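Side-chain contacts in alanine glyoxylate transaminase (PDB 2ZC0), which probably transfers the amino group of alanine to glyoxylate, with pyridoxal 5'-phosphate as its cofactor: residues A[132-135]-A[136-139]; A[247-250]-A[251-255]; A[155-158]-A[159-162]; A[271-274]-A[275-279]. One frame throughout, in Å; residues are numbered along the deposited sequence.

How the contacts relate
Along the chain the order is contact 1, contact 3, contact 2, contact 4. Contact 1 starts helix 133-140, and contact 2 fills the loop between strands 239-244 and 256-259. Their centres are about 19 Å apart, and both reach the same bound cofactor. Contact 4 spans the end of helix 262-272 and the loop after it, and touches contact 2 where Ala279 CB packs on Ile255 CD1. Through the dimer interface it also packs on contact 1 of the second subunit. Contact 3 lies at the sheet's edge strand 155-156, its centre about 35 Å from that of contact 4. Contacts 1, 2 and 4 thus lie at the dimer interface, 1 and 2 also at the cofactor, whereas no other chain touches contact 3.

Contact 1. Residues A[132-135]-A[136-139]; sequences YINT and LLAF. With PMP (4'-deoxy-4'-aminopyridoxal-5'-phosphate), chain F.
The cofactor pocket and the first turns of helix 133-140 meet here, with Tyr132 O accepting the amide of Leu136 while the Tyr132 side chain faces the bound PMP. Tyr132 occupies the N-cap position. Its CG is anti to the backbone N (chi1 -179°), which carries the ring off the helix start and over the cofactor. PMP C3 lies over one face of the ring, displaced toward the rim, and comes within 3.5 Å of Tyr132 CE1. The opposite face has Asn134 N above its centre, so the ring is held between the cofactor and the helix backbone. At its far end Tyr132 OH accepts a hydrogen bond from PMP N4A; the modelled 2.5 Å is unusually short, and the exact length is doubtful. Phe277 of the second subunit packs on the same tyrosine.

The helix belongs to the beta-alpha-beta unit of strand 124-129, helix 133-140 and strand 145-152. Its opening bonds run from Leu136 N to Tyr132 O (3.3 Å), from Leu137 N to Ile133 O (2.9 Å) and from Ala138 N to Asn134 O (2.8 Å).

One turn on, Thr135 and Phe139 lie side by side and point the same way. Thr135 CG2, anti to its own amide nitrogen, sits over a face of the Phe139 ring in a CH-pi contact, 3.9 Å from the centroid and 18° off the normal. Thr135 OG1 turns instead to a weak hydrogen bond with Tyr179 OH. Phe139 reaches Val125 on strand 124-129, while Leu137 and Ala138 pack on Pro274 of the second subunit.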
# COMPACT_ATOMS: atom_id res chain seq x y z
N TYR A 132 -13.56 18.41 -10.55
CA TYR A 132 -12.53 18.41 -11.60
C TYR A 132 -12.02 16.98 -11.81
O TYR A 132 -11.41 16.41 -10.92
CB TYR A 132 -11.38 19.33 -11.16
CG TYR A 132 -10.26 19.46 -12.16
CD1 TYR A 132 -8.94 19.62 -11.73
CD2 TYR A 132 -10.51 19.39 -13.53
CE1 TYR A 132 -7.89 19.71 -12.64
CE2 TYR A 132 -9.47 19.48 -14.45
CZ TYR A 132 -8.16 19.63 -14.00
OH TYR A 132 -7.12 19.70 -14.90
N ILE A 133 -12.25 16.41 -13.00
CA ILE A 133 -11.82 15.03 -13.24
C ILE A 133 -10.36 14.72 -12.96
O ILE A 133 -10.04 13.66 -12.46
CB ILE A 133 -12.12 14.55 -14.67
CG1 ILE A 133 -11.96 15.68 -15.67
CG2 ILE A 133 -13.50 13.97 -14.71
CD1 ILE A 133 -10.56 16.08 -15.94
N ASN A 134 -9.46 15.64 -13.28
CA ASN A 134 -8.07 15.33 -13.04
C ASN A 134 -7.75 15.14 -11.58
O ASN A 134 -6.90 14.33 -11.25
CB ASN A 134 -7.16 16.36 -13.69
CG ASN A 134 -6.70 15.89 -15.05
OD1 ASN A 134 -7.46 15.24 -15.76
ND2 ASN A 134 -5.46 16.19 -15.41
N THR A 135 -8.45 15.85 -10.69
CA THR A 135 -8.18 15.66 -9.28
C THR A 135 -8.75 14.32 -8.82
O THR A 135 -8.13 13.61 -8.02
CB THR A 135 -8.74 16.79 -8.45
OG1 THR A 135 -8.15 18.02 -8.88
CG2 THR A 135 -8.44 16.59 -6.97
N LEU A 136 -9.91 13.95 -9.35
CA LEU A 136 -10.53 12.68 -8.96
C LEU A 136 -9.63 11.52 -9.42
O LEU A 136 -9.42 10.54 -8.70
CB LEU A 136 -11.93 12.55 -9.59
CG LEU A 136 -12.98 13.61 -9.20
CD1 LEU A 136 -14.32 13.29 -9.89
CD2 LEU A 136 -13.17 13.64 -7.69
N LEU A 137 -9.11 11.64 -10.64
CA LEU A 137 -8.22 10.64 -11.24
C LEU A 137 -6.91 10.60 -10.42
O LEU A 137 -6.42 9.53 -10.06
CB LEU A 137 -7.95 11.01 -12.71
CG LEU A 137 -8.55 10.21 -13.88
CD1 LEU A 137 -9.81 9.48 -13.49
CD2 LEU A 137 -8.77 11.13 -15.06
N ALA A 138 -6.36 11.77 -10.12
CA ALA A 138 -5.12 11.85 -9.36
C ALA A 138 -5.25 11.17 -8.01
O ALA A 138 -4.39 10.38 -7.64
CB ALA A 138 -4.70 13.31 -9.15
N PHE A 139 -6.34 11.44 -7.29
CA PHE A 139 -6.52 10.82 -5.97
C PHE A 139 -6.85 9.34 -6.00
O PHE A 139 -6.44 8.59 -5.10
CB PHE A 139 -7.59 11.57 -5.17
CG PHE A 139 -7.19 12.96 -4.76
CD1 PHE A 139 -5.92 13.45 -5.05
CD2 PHE A 139 -8.08 13.78 -4.06
CE1 PHE A 139 -5.54 14.74 -4.66
CE2 PHE A 139 -7.71 15.07 -3.67
CZ PHE A 139 -6.43 15.55 -3.96
N1 PMP F . -7.61 22.91 -10.52
C2 PMP F . -8.68 23.05 -11.33
C2A PMP F . -10.06 23.08 -10.65
C3 PMP F . -8.53 23.17 -12.73
O3 PMP F . -9.66 23.31 -13.53
C4 PMP F . -7.21 23.13 -13.30
C4A PMP F . -7.05 23.27 -14.83
N4A PMP F . -6.45 22.09 -15.46
C5 PMP F . -6.02 22.96 -12.33
C6 PMP F . -6.29 22.85 -10.95
C5A PMP F . -4.55 22.91 -12.80
O4P PMP F . -4.29 23.89 -13.24
P PMP F . -2.68 23.93 -13.71
O1P PMP F . -1.50 25.07 -12.76
O2P PMP F . -2.72 24.57 -15.51
O3P PMP F . -1.90 22.29 -13.71

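Contact 2. Residues A[247-250]-A[251-255]; sequences KVLG and TGFRI. With PMP (4'-deoxy-4'-aminopyridoxal-5'-phosphate), chain F.
Phe253 turns an edge of its ring to Leu249 and Gly250. Leu249 O lies close to the ring plane, 3.3 Å from Phe253 CE2, and Gly250 O is at the same edge. The side chains of Leu249 and Phe253 cross at about a right angle, with Leu249 CG 3.8 Å from Phe253 CD2. Leu54 of helix 51-64 touches both. The other flat group, the Arg254 guanidinium, has the phosphorus of PMP at its edge and in its plane. Arg254 NH2 bonds to PMP O3P at 3.0 Å and also to Asp276 O of the second subunit. Arg254 NH1 donates to Thr251 O at 3.1 Å, in that carbonyl's plane. Bends at chi2 (-73°) and chi3 (67°) fold the arginine back to this oxygen.

The loop joins strands 239-244 and 256-259 and makes a type I beta turn from Gly250 to Phe253, closed by a weak bond. Gly250 has backbone angles that call for glycine, and a CB there would strike Phe253. Water 1 bridges Gly250 O and Ile255 N.

A leucine in place of Arg254 would probably leave the phosphate without this charged partner and Thr251 O without its hydrogen bond. Lys247 NZ bonds to Tyr217 OH and stands 3.2 Å from PMP C4A, consistent with the Schiff-base lysine of this aminotransferase family.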
# COMPACT_ATOMS: atom_id res chain seq x y z
N LYS A 247 -4.14 30.32 -15.20
CA LYS A 247 -5.24 31.03 -15.85
C LYS A 247 -4.98 32.53 -16.00
O LYS A 247 -5.81 33.25 -16.54
CB LYS A 247 -6.55 30.82 -15.08
CG LYS A 247 -6.83 29.37 -14.72
CD LYS A 247 -6.83 28.48 -15.96
CE LYS A 247 -6.52 27.04 -15.58
NZ LYS A 247 -7.49 26.48 -14.60
N VAL A 248 -3.82 32.98 -15.53
CA VAL A 248 -3.46 34.38 -15.61
C VAL A 248 -2.25 34.58 -16.51
O VAL A 248 -2.32 35.25 -17.55
CB VAL A 248 -3.12 34.95 -14.21
CG1 VAL A 248 -2.64 36.39 -14.32
CG2 VAL A 248 -4.34 34.85 -13.30
N LEU A 249 -1.12 33.99 -16.11
CA LEU A 249 0.12 34.11 -16.86
C LEU A 249 0.12 33.22 -18.10
O LEU A 249 0.66 33.58 -19.14
CB LEU A 249 1.30 33.75 -15.96
CG LEU A 249 2.70 33.83 -16.57
CD1 LEU A 249 3.07 35.29 -16.86
CD2 LEU A 249 3.70 33.21 -15.60
N GLY A 250 -0.51 32.06 -17.98
CA GLY A 250 -0.54 31.13 -19.08
C GLY A 250 -0.54 29.72 -18.52
O GLY A 250 0.26 29.36 -17.66
N THR A 251 -1.46 28.92 -19.03
CA THR A 251 -1.63 27.55 -18.59
C THR A 251 -0.46 26.59 -18.89
O THR A 251 -0.34 25.55 -18.24
CB THR A 251 -2.93 27.02 -19.20
OG1 THR A 251 -3.63 26.22 -18.25
CG2 THR A 251 -2.65 26.24 -20.44
N GLY A 252 0.40 26.94 -19.84
CA GLY A 252 1.52 26.08 -20.18
C GLY A 252 2.85 26.34 -19.47
O GLY A 252 3.83 25.63 -19.72
N PHE A 253 2.89 27.35 -18.59
CA PHE A 253 4.11 27.69 -17.86
C PHE A 253 4.33 26.73 -16.69
O PHE A 253 5.45 26.57 -16.20
CB PHE A 253 4.05 29.15 -17.35
CG PHE A 253 4.24 30.19 -18.44
CD1 PHE A 253 5.49 30.38 -19.02
CD2 PHE A 253 3.16 30.93 -18.91
CE1 PHE A 253 5.67 31.30 -20.07
CE2 PHE A 253 3.33 31.86 -19.96
CZ PHE A 253 4.59 32.04 -20.54
N ARG A 254 3.27 26.08 -16.23
CA ARG A 254 3.37 25.12 -15.14
C ARG A 254 3.86 25.81 -13.86
O ARG A 254 4.85 25.38 -13.28
CB ARG A 254 4.36 23.98 -15.51
CG ARG A 254 4.11 23.26 -16.86
CD ARG A 254 2.90 22.34 -16.79
NE ARG A 254 1.69 23.13 -16.65
CZ ARG A 254 0.67 22.84 -15.85
NH1 ARG A 254 -0.36 23.68 -15.81
NH2 ARG A 254 0.67 21.74 -15.11
N ILE A 255 3.19 26.88 -13.45
CA ILE A 255 3.55 27.60 -12.23
C ILE A 255 2.36 27.61 -11.27
O ILE A 255 1.37 28.32 -11.47
CB ILE A 255 3.97 29.07 -12.51
CG1 ILE A 255 5.35 29.12 -13.17
CG2 ILE A 255 4.04 29.85 -11.18
CD1 ILE A 255 6.48 28.55 -12.30
N1 PMP F . -7.61 22.91 -10.52
C2 PMP F . -8.68 23.05 -11.33
C2A PMP F . -10.06 23.08 -10.65
C3 PMP F . -8.53 23.17 -12.73
O3 PMP F . -9.66 23.31 -13.53
C4 PMP F . -7.21 23.13 -13.30
C4A PMP F . -7.05 23.27 -14.83
N4A PMP F . -6.45 22.09 -15.46
C5 PMP F . -6.02 22.96 -12.33
C6 PMP F . -6.29 22.85 -10.95
C5A PMP F . -4.55 22.91 -12.80
O4P PMP F . -4.29 23.89 -13.24
P PMP F . -2.68 23.93 -13.71
O1P PMP F . -1.50 25.07 -12.76
O2P PMP F . -2.72 24.57 -15.51
O3P PMP F . -1.90 22.29 -13.71
O HOH W 1 0.82 27.68 -15.52

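Contact 3. Residues A[155-158]-A[159-162]; sequences GMRV and DLLE
Met156 and Leu161 form the tight, buried part of this turn, crossing obliquely with Met156 SD 3.4 Å from Leu161 CG. With chi1 at -176° and chi2 also trans, Met156 is stretched as far as SD, which reaches the leucine; the methyl then bends away. Both side chains rest on Ile126 of strand 124-129, and Leu161 also meets Leu200 of helix 194-207. Val158 is looser against Leu161, its CG1 4.4 Å from Leu161 CD1, but it too packs on helix 194-207.

The more exposed side is polar. Arg157 grips Asp159 side-on: NE bonds to Asp159 OD1 at 3.0 Å, and NH1 to Asp159 OD2 at 2.8 Å. Each oxygen offers its syn lone pair. The guanidinium and carboxylate planes are 22° apart, and both oxygens lie out of the guanidinium plane. Leu160 CD1 sits over one face of the guanidinium, toward its rim.

The backbone passes here from edge strand 155-156 into helix 158-170. Arg157 is the N-cap residue and the centre of an inverse gamma turn, and its O accepts Leu161 N at 3.0 Å. Glu162 N bonds to Val158 O, while the glutamate's OE1 is held by Tyr207 and Lys206.

The Arg157-Asp159 pair is thus a salt bridge at a helix start, where Asp159, in the first turn, probably interacts favourably with the positive end of the helix dipole and the arginine offsets its charge.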
# COMPACT_ATOMS: atom_id res chain seq x y z
N GLY A 155 -22.69 26.42 -4.96
CA GLY A 155 -21.61 25.52 -4.60
C GLY A 155 -22.06 24.28 -3.87
O GLY A 155 -23.25 23.93 -3.88
N MET A 156 -21.11 23.61 -3.23
CA MET A 156 -21.40 22.39 -2.48
C MET A 156 -22.56 22.59 -1.50
O MET A 156 -22.67 23.64 -0.86
CB MET A 156 -20.16 21.93 -1.69
CG MET A 156 -20.35 20.61 -0.95
SD MET A 156 -18.98 20.10 0.17
CE MET A 156 -17.58 20.03 -0.96
N ARG A 157 -23.42 21.58 -1.38
CA ARG A 157 -24.54 21.60 -0.46
C ARG A 157 -23.97 21.17 0.90
O ARG A 157 -24.01 19.99 1.26
CB ARG A 157 -25.63 20.62 -0.91
CG ARG A 157 -26.53 21.12 -2.05
CD ARG A 157 -27.47 22.23 -1.56
NE ARG A 157 -28.32 21.75 -0.48
CZ ARG A 157 -29.29 20.85 -0.64
NH1 ARG A 157 -30.01 20.46 0.41
NH2 ARG A 157 -29.54 20.36 -1.84
N VAL A 158 -23.45 22.14 1.64
CA VAL A 158 -22.84 21.87 2.95
C VAL A 158 -23.72 21.04 3.89
O VAL A 158 -23.20 20.24 4.69
CB VAL A 158 -22.43 23.20 3.64
CG1 VAL A 158 -21.70 22.91 4.93
CG2 VAL A 158 -21.54 24.02 2.70
N ASP A 159 -25.04 21.19 3.81
CA ASP A 159 -25.91 20.40 4.67
C ASP A 159 -25.80 18.92 4.28
O ASP A 159 -25.79 18.03 5.14
CB ASP A 159 -27.36 20.87 4.57
CG ASP A 159 -27.87 20.84 3.15
OD1 ASP A 159 -27.31 21.54 2.29
OD2 ASP A 159 -28.85 20.10 2.90
N LEU A 160 -25.72 18.65 2.98
CA LEU A 160 -25.61 17.28 2.52
C LEU A 160 -24.20 16.77 2.84
O LEU A 160 -23.96 15.57 2.95
CB LEU A 160 -25.90 17.21 1.02
CG LEU A 160 -27.37 17.46 0.64
CD1 LEU A 160 -27.53 17.48 -0.87
CD2 LEU A 160 -28.27 16.38 1.25
N LEU A 161 -23.27 17.70 3.02
CA LEU A 161 -21.89 17.36 3.35
C LEU A 161 -21.86 16.65 4.71
O LEU A 161 -21.26 15.58 4.85
CB LEU A 161 -21.03 18.63 3.42
CG LEU A 161 -19.52 18.56 3.19
CD1 LEU A 161 -18.87 19.72 3.95
CD2 LEU A 161 -18.93 17.23 3.66
N GLU A 162 -22.50 17.26 5.72
CA GLU A 162 -22.52 16.69 7.07
C GLU A 162 -23.26 15.37 7.16
O GLU A 162 -22.94 14.52 8.00
CB GLU A 162 -23.13 17.67 8.08
CG GLU A 162 -23.14 17.10 9.50
CD GLU A 162 -23.44 18.14 10.56
OE1 GLU A 162 -23.14 17.86 11.75
OE2 GLU A 162 -23.97 19.22 10.23
O HOH W 2 -24.56 20.67 7.88

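Contact 4. Residues A[271-274]-A[275-279]; sequences QKQP and IDFCA
Gln273 and Phe277 lie side by side and point the same way, amide over ring. Gln273 CG stands on the ring normal above the centre of Phe277, 3.9 Å from the centroid, in a CH-pi contact. The amide plane continues over the ring at 16° to it, stacked, with Gln273 OE1 3.8 Å from Phe277 CE2. A trans chi1 (-172°) and an outstretched chain lay Gln273 along the ring. Phe277 also stacks with Tyr71 and touches the PMP bound at the second subunit's site, beside Asn134 of that subunit. A serine in place of Phe277 would probably leave the Gln273 amide without its flat support and Tyr71 without a stacking partner.

Lys272 reaches across to Asp276. The lysine is extended up to a bend at chi4 (-65°), which brings NZ to Asp276 OD1 at 3.1 Å, on the syn lone pair. A weaker bond goes to OD2. NZ is also hydrogen-bonded to Ala74 O.

This pair ties the end of helix 262-272 to the loop before helix 281-292; Gln273 and Phe277 lie in that loop. Lys272 O gathers the turn: it accepts Ile275 N at 3.0 Å from above its plane and Asp276 N at 3.2 Å almost straight on. Water 3 bonds Ala279 N and, weakly, Lys272 NZ.

Lys272 and Asp276 are both buried, so their charges probably depend on each other, with the Ala74 carbonyl helping to satisfy the ammonium group.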
# COMPACT_ATOMS: atom_id res chain seq x y z
N GLN A 271 9.75 15.59 0.10
CA GLN A 271 9.56 14.68 -1.03
C GLN A 271 9.69 15.33 -2.41
O GLN A 271 9.98 14.63 -3.38
CB GLN A 271 8.18 14.01 -0.95
CG GLN A 271 7.02 14.98 -1.09
CD GLN A 271 5.68 14.31 -1.44
OE1 GLN A 271 5.53 13.09 -1.37
NE2 GLN A 271 4.71 15.14 -1.80
N LYS A 272 9.52 16.65 -2.48
CA LYS A 272 9.55 17.35 -3.76
C LYS A 272 10.76 17.31 -4.70
O LYS A 272 10.59 17.13 -5.90
CB LYS A 272 9.15 18.81 -3.55
CG LYS A 272 8.71 19.53 -4.81
CD LYS A 272 8.11 20.90 -4.48
CE LYS A 272 7.66 21.62 -5.73
NZ LYS A 272 8.82 21.93 -6.59
N GLN A 273 11.99 17.47 -4.19
CA GLN A 273 13.13 17.45 -5.10
C GLN A 273 13.20 16.14 -5.91
O GLN A 273 13.43 16.18 -7.12
CB GLN A 273 14.45 17.72 -4.35
CG GLN A 273 15.67 17.92 -5.30
CD GLN A 273 16.92 18.49 -4.61
OE1 GLN A 273 17.12 19.71 -4.55
NE2 GLN A 273 17.77 17.60 -4.10
N PRO A 274 12.97 14.98 -5.27
CA PRO A 274 13.02 13.70 -6.00
C PRO A 274 11.82 13.42 -6.94
O PRO A 274 11.79 12.38 -7.61
CB PRO A 274 13.14 12.64 -4.89
CG PRO A 274 13.71 13.41 -3.73
CD PRO A 274 13.04 14.76 -3.82
N ILE A 275 10.81 14.29 -6.98
CA ILE A 275 9.74 14.00 -7.93
C ILE A 275 9.72 14.97 -9.12
O ILE A 275 9.51 14.54 -10.24
CB ILE A 275 8.33 13.88 -7.28
CG1 ILE A 275 7.38 14.90 -7.90
CG2 ILE A 275 8.41 14.00 -5.78
CD1 ILE A 275 5.96 14.54 -7.68
N ASP A 276 9.94 16.27 -8.89
CA ASP A 276 10.02 17.21 -10.02
C ASP A 276 11.31 18.04 -9.99
O ASP A 276 11.65 18.68 -10.96
CB ASP A 276 8.81 18.18 -10.07
CG ASP A 276 8.78 19.18 -8.92
OD1 ASP A 276 9.84 19.63 -8.48
OD2 ASP A 276 7.67 19.54 -8.48
N PHE A 277 12.04 17.95 -8.87
CA PHE A 277 13.28 18.70 -8.63
C PHE A 277 12.90 20.15 -8.34
O PHE A 277 13.18 20.67 -7.26
CB PHE A 277 14.28 18.64 -9.80
CG PHE A 277 15.72 18.69 -9.34
CD1 PHE A 277 16.50 17.54 -9.30
CD2 PHE A 277 16.27 19.88 -8.86
CE1 PHE A 277 17.80 17.56 -8.79
CE2 PHE A 277 17.57 19.92 -8.34
CZ PHE A 277 18.34 18.75 -8.30
N CYS A 278 12.26 20.80 -9.31
CA CYS A 278 11.79 22.17 -9.11
C CYS A 278 10.94 22.59 -10.29
O CYS A 278 10.99 21.99 -11.35
CB CYS A 278 12.95 23.16 -8.94
SG CYS A 278 13.93 23.44 -10.41
N ALA A 279 10.14 23.62 -10.07
CA ALA A 279 9.29 24.20 -11.11
C ALA A 279 10.29 24.84 -12.09
O ALA A 279 11.42 25.17 -11.71
CB ALA A 279 8.38 25.27 -10.50
O HOH W 3 10.12 25.02 -7.38